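Putative vitamin-B12 independent methionine synthase family protein (Listeria monocytogenes, PDB 1YPX) probably transfers a methyl group from a methyltetrahydrofolate to homocysteine, making methionine without vitamin B12. Local coordinates at residues Arg182-Asp188 / Asp231-His237. Numbering follows the deposited sequence.
Sequences RYLQLDD and DMVITMH
T235 hands its hydroxyl to Q185 across two neighbouring parallel strands, on the face that also carries Y183, V233, D187 and H237. OG1 donates to OE1 of Q185 at 2.8 Å, lying in the amide's carbonyl plane on a lone pair. Chi1 of 55° sets T235 OG1 between its own backbone N and carbonyl carbon, from where it also meets the edge of the Y183 ring in plane, 3.4 Å from CE2. Y183 itself reaches past T235 to bond D10 through OH. K134 bonds both OE1 of Q185 and that same OH, so the amide oxygen is gripped by two partners. Further along, the Q185 amide runs obliquely past H237, NE2 3.4 Å from CB, with the amide and imidazole planes 28° apart. D187 presents OD2 near the plane of the imidazole at its edge, 4.0 Å from H237 CD2, while H237 ND1 bonds the carbonyl of F270.

The backbone ladder runs from V233 N on R182 O to D188 N on H237 O, each strand alternately giving and taking. The opposite face is apolar: L184 CB lies 4.3 Å from I234 CG1, and L186 sends CD2 to I234 CG2. I173 of helix 158-178 packs on L184 and I234. At the N-terminal end, the bent chain of R182 brings NE within 3.0 Å of D231 OD1 in a salt bridge, the guanidinium and carboxylate planes 55° apart.

These are adjacent strands of a TIM-barrel-like parallel sheet, one face packed against helix 158-178, the other, on the barrel interior, largely polar. With its amide oxygen accepting from a lysine and a hydroxyl, Q185 has its flip largely fixed. H237, with C239 and C334, may form the zinc site expected of the family; ND1 being tied to F270, NE2 would probably face the metal.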
ATOM      1  N   ARG A 182       5.741 -11.512   4.422  1.00 44.34           N
ATOM      2  CA  ARG A 182       4.742 -11.717   5.475  1.00 45.48           C
ATOM      3  C   ARG A 182       3.992 -10.448   5.781  1.00 45.44           C
ATOM      4  O   ARG A 182       3.273 -10.378   6.773  1.00 47.43           O
ATOM      5  CB  ARG A 182       5.401 -12.238   6.754  1.00 47.36           C
ATOM      6  CG  ARG A 182       5.048 -13.683   7.050  1.00 50.25           C
ATOM      7  CD  ARG A 182       5.285 -14.508   5.809  1.00 53.04           C
ATOM      8  NE  ARG A 182       5.817 -15.823   6.099  1.00 55.09           N
ATOM      9  CZ  ARG A 182       6.187 -16.680   5.159  1.00 58.23           C
ATOM     10  NH1 ARG A 182       6.070 -16.337   3.883  1.00 58.68           N
ATOM     11  NH2 ARG A 182       6.672 -17.871   5.496  1.00 59.62           N
ATOM     12  N   TYR A 183       4.172  -9.453   4.918  1.00 44.38           N
ATOM     13  CA  TYR A 183       3.514  -8.160   5.066  1.00 43.54           C
ATOM     14  C   TYR A 183       3.373  -7.513   3.672  1.00 43.48           C
ATOM     15  O   TYR A 183       4.320  -6.904   3.150  1.00 42.74           O
ATOM     16  CB  TYR A 183       4.342  -7.281   6.019  1.00 42.47           C
ATOM     17  CG  TYR A 183       3.680  -6.007   6.503  1.00 41.32           C
ATOM     18  CD1 TYR A 183       4.330  -5.160   7.396  1.00 43.00           C
ATOM     19  CD2 TYR A 183       2.451  -5.600   6.007  1.00 43.14           C
ATOM     20  CE1 TYR A 183       3.778  -3.932   7.768  1.00 43.02           C
ATOM     21  CE2 TYR A 183       1.890  -4.378   6.369  1.00 43.69           C
ATOM     22  CZ  TYR A 183       2.559  -3.544   7.244  1.00 43.28           C
ATOM     23  OH  TYR A 183       2.037  -2.309   7.561  1.00 42.40           O
ATOM     24  N   LEU A 184       2.182  -7.679   3.090  1.00 40.52           N
ATOM     25  CA  LEU A 184       1.840  -7.147   1.770  1.00 42.96           C
ATOM     26  C   LEU A 184       0.744  -6.081   1.869  1.00 43.10           C
ATOM     27  O   LEU A 184      -0.246  -6.254   2.578  1.00 43.75           O
ATOM     28  CB  LEU A 184       1.342  -8.270   0.845  1.00 44.33           C
ATOM     29  CG  LEU A 184       1.317  -7.917  -0.658  1.00 46.68           C
ATOM     30  CD1 LEU A 184       2.758  -7.847  -1.164  1.00 45.06           C
ATOM     31  CD2 LEU A 184       0.531  -8.959  -1.458  1.00 46.76           C
ATOM     32  N   GLN A 185       0.913  -4.994   1.128  1.00 41.47           N
ATOM     33  CA  GLN A 185      -0.041  -3.905   1.146  1.00 41.07           C
ATOM     34  C   GLN A 185      -0.605  -3.553  -0.236  1.00 42.31           C
ATOM     35  O   GLN A 185       0.137  -3.387  -1.215  1.00 42.45           O
ATOM     36  CB  GLN A 185       0.608  -2.674   1.775  1.00 39.96           C
ATOM     37  CG  GLN A 185      -0.187  -1.401   1.577  1.00 41.50           C
ATOM     38  CD  GLN A 185       0.093  -0.380   2.650  1.00 38.97           C
ATOM     39  OE1 GLN A 185      -0.068  -0.663   3.837  1.00 38.48           O
ATOM     40  NE2 GLN A 185       0.513   0.813   2.243  1.00 34.47           N
ATOM     41  N   LEU A 186      -1.928  -3.440  -0.297  1.00 42.48           N
ATOM     42  CA  LEU A 186      -2.636  -3.100  -1.528  1.00 41.53           C
ATOM     43  C   LEU A 186      -2.934  -1.603  -1.548  1.00 44.06           C
ATOM     44  O   LEU A 186      -3.663  -1.097  -0.696  1.00 43.89           O
ATOM     45  CB  LEU A 186      -3.943  -3.895  -1.607  1.00 36.46           C
ATOM     46  CG  LEU A 186      -3.967  -5.280  -2.299  1.00 37.62           C
ATOM     47  CD1 LEU A 186      -2.602  -5.963  -2.248  1.00 36.67           C
ATOM     48  CD2 LEU A 186      -5.022  -6.154  -1.637  1.00 30.25           C
ATOM     49  N   ASP A 187      -2.355  -0.895  -2.511  1.00 45.24           N
ATOM     50  CA  ASP A 187      -2.591   0.533  -2.631  1.00 47.74           C
ATOM     51  C   ASP A 187      -3.789   0.729  -3.543  1.00 47.77           C
ATOM     52  O   ASP A 187      -3.740   0.445  -4.733  1.00 47.07           O
ATOM     53  CB  ASP A 187      -1.342   1.237  -3.165  1.00 49.32           C
ATOM     54  CG  ASP A 187      -0.304   1.467  -2.074  1.00 52.67           C
ATOM     55  OD1 ASP A 187      -0.304   0.708  -1.074  1.00 54.68           O
ATOM     56  OD2 ASP A 187       0.523   2.400  -2.205  1.00 56.56           O
ATOM     57  N   ASP A 188      -4.887   1.187  -2.964  1.00 50.53           N
ATOM     58  CA  ASP A 188      -6.077   1.369  -3.748  1.00 53.82           C
ATOM     59  C   ASP A 188      -6.592   2.783  -3.678  1.00 56.81           C
ATOM     60  O   ASP A 188      -7.161   3.190  -2.671  1.00 59.35           O
ATOM     61  CB  ASP A 188      -7.149   0.402  -3.276  1.00 53.15           C
ATOM     62  CG  ASP A 188      -8.177   0.157  -4.328  1.00 50.34           C
ATOM     63  OD1 ASP A 188      -8.852  -0.889  -4.288  1.00 52.03           O
ATOM     64  OD2 ASP A 188      -8.303   1.023  -5.207  1.00 51.16           O
ATOM     65  N   ASP A 231      -0.051 -16.660   8.464  1.00 58.58           N
ATOM     66  CA  ASP A 231       1.001 -15.779   8.997  1.00 59.16           C
ATOM     67  C   ASP A 231       1.331 -14.569   8.129  1.00 57.72           C
ATOM     68  O   ASP A 231       2.276 -13.833   8.418  1.00 58.56           O
ATOM     69  CB  ASP A 231       2.296 -16.559   9.215  1.00 60.96           C
ATOM     70  CG  ASP A 231       2.821 -17.173   7.935  1.00 64.13           C
ATOM     71  OD1 ASP A 231       4.023 -17.528   7.871  1.00 67.40           O
ATOM     72  OD2 ASP A 231       2.019 -17.310   6.987  1.00 66.73           O
HETATM   73  N   MSE A 232       0.583 -14.373   7.053  1.00 55.63           N
HETATM   74  CA  MSE A 232       0.841 -13.232   6.197  1.00 54.79           C
HETATM   75  C   MSE A 232      -0.183 -12.140   6.484  1.00 52.26           C
HETATM   76  O   MSE A 232      -1.373 -12.414   6.652  1.00 52.80           O
HETATM   77  CB  MSE A 232       0.789 -13.637   4.724  1.00 54.81           C
HETATM   78  CG  MSE A 232       1.113 -12.486   3.775  1.00 57.38           C
HETATM   79 SE   MSE A 232       0.926 -12.938   1.886  1.00 63.09          SE
HETATM   80  CE  MSE A 232      -0.936 -13.382   1.930  1.00 60.58           C
ATOM     81  N   VAL A 233       0.289 -10.899   6.554  1.00 49.57           N
ATOM     82  CA  VAL A 233      -0.584  -9.757   6.821  1.00 45.48           C
ATOM     83  C   VAL A 233      -0.835  -9.014   5.503  1.00 45.50           C
ATOM     84  O   VAL A 233       0.081  -8.783   4.713  1.00 44.47           O
ATOM     85  CB  VAL A 233       0.074  -8.799   7.867  1.00 44.26           C
ATOM     86  CG1 VAL A 233      -0.834  -7.606   8.150  1.00 44.82           C
ATOM     87  CG2 VAL A 233       0.368  -9.547   9.158  1.00 40.07           C
ATOM     88  N   ILE A 234      -2.089  -8.668   5.246  1.00 45.55           N
ATOM     89  CA  ILE A 234      -2.403  -7.933   4.037  1.00 44.33           C
ATOM     90  C   ILE A 234      -3.164  -6.673   4.380  1.00 43.28           C
ATOM     91  O   ILE A 234      -4.358  -6.705   4.660  1.00 45.47           O
ATOM     92  CB  ILE A 234      -3.212  -8.768   3.041  1.00 44.36           C
ATOM     93  CG1 ILE A 234      -2.313  -9.897   2.493  1.00 48.37           C
ATOM     94  CG2 ILE A 234      -3.746  -7.857   1.919  1.00 45.69           C
ATOM     95  CD1 ILE A 234      -2.865 -10.665   1.276  1.00 45.05           C
ATOM     96  N   THR A 235      -2.451  -5.558   4.379  1.00 41.71           N
ATOM     97  CA  THR A 235      -3.047  -4.278   4.695  1.00 39.82           C
ATOM     98  C   THR A 235      -3.455  -3.574   3.420  1.00 42.66           C
ATOM     99  O   THR A 235      -2.952  -3.869   2.326  1.00 40.38           O
ATOM    100  CB  THR A 235      -2.054  -3.362   5.441  1.00 39.65           C
ATOM    101  OG1 THR A 235      -0.840  -3.221   4.674  1.00 36.05           O
ATOM    102  CG2 THR A 235      -1.758  -3.924   6.820  1.00 34.63           C
HETATM  103  N   MSE A 236      -4.354  -2.615   3.572  1.00 45.15           N
HETATM  104  CA  MSE A 236      -4.836  -1.863   2.432  1.00 46.85           C
HETATM  105  C   MSE A 236      -4.695  -0.370   2.615  1.00 44.44           C
HETATM  106  O   MSE A 236      -5.173   0.181   3.594  1.00 42.59           O
HETATM  107  CB  MSE A 236      -6.307  -2.183   2.192  1.00 53.71           C
HETATM  108  CG  MSE A 236      -6.887  -1.522   0.959  1.00 61.28           C
HETATM  109 SE   MSE A 236      -7.925  -2.776  -0.097  1.00 73.22          SE
HETATM  110  CE  MSE A 236      -9.644  -1.859  -0.081  1.00 70.54           C
ATOM    111  N   HIS A 237      -4.028   0.286   1.680  1.00 44.80           N
ATOM    112  CA  HIS A 237      -3.910   1.731   1.754  1.00 46.60           C
ATOM    113  C   HIS A 237      -4.980   2.351   0.844  1.00 47.47           C
ATOM    114  O   HIS A 237      -4.890   2.242  -0.384  1.00 44.49           O
ATOM    115  CB  HIS A 237      -2.512   2.192   1.328  1.00 47.29           C
ATOM    116  CG  HIS A 237      -2.360   3.681   1.257  1.00 50.22           C
ATOM    117  ND1 HIS A 237      -2.816   4.533   2.246  1.00 52.18           N
ATOM    118  CD2 HIS A 237      -1.805   4.475   0.310  1.00 51.12           C
ATOM    119  CE1 HIS A 237      -2.551   5.782   1.908  1.00 50.04           C
ATOM    120  NE2 HIS A 237      -1.938   5.774   0.737  1.00 51.09           N
TER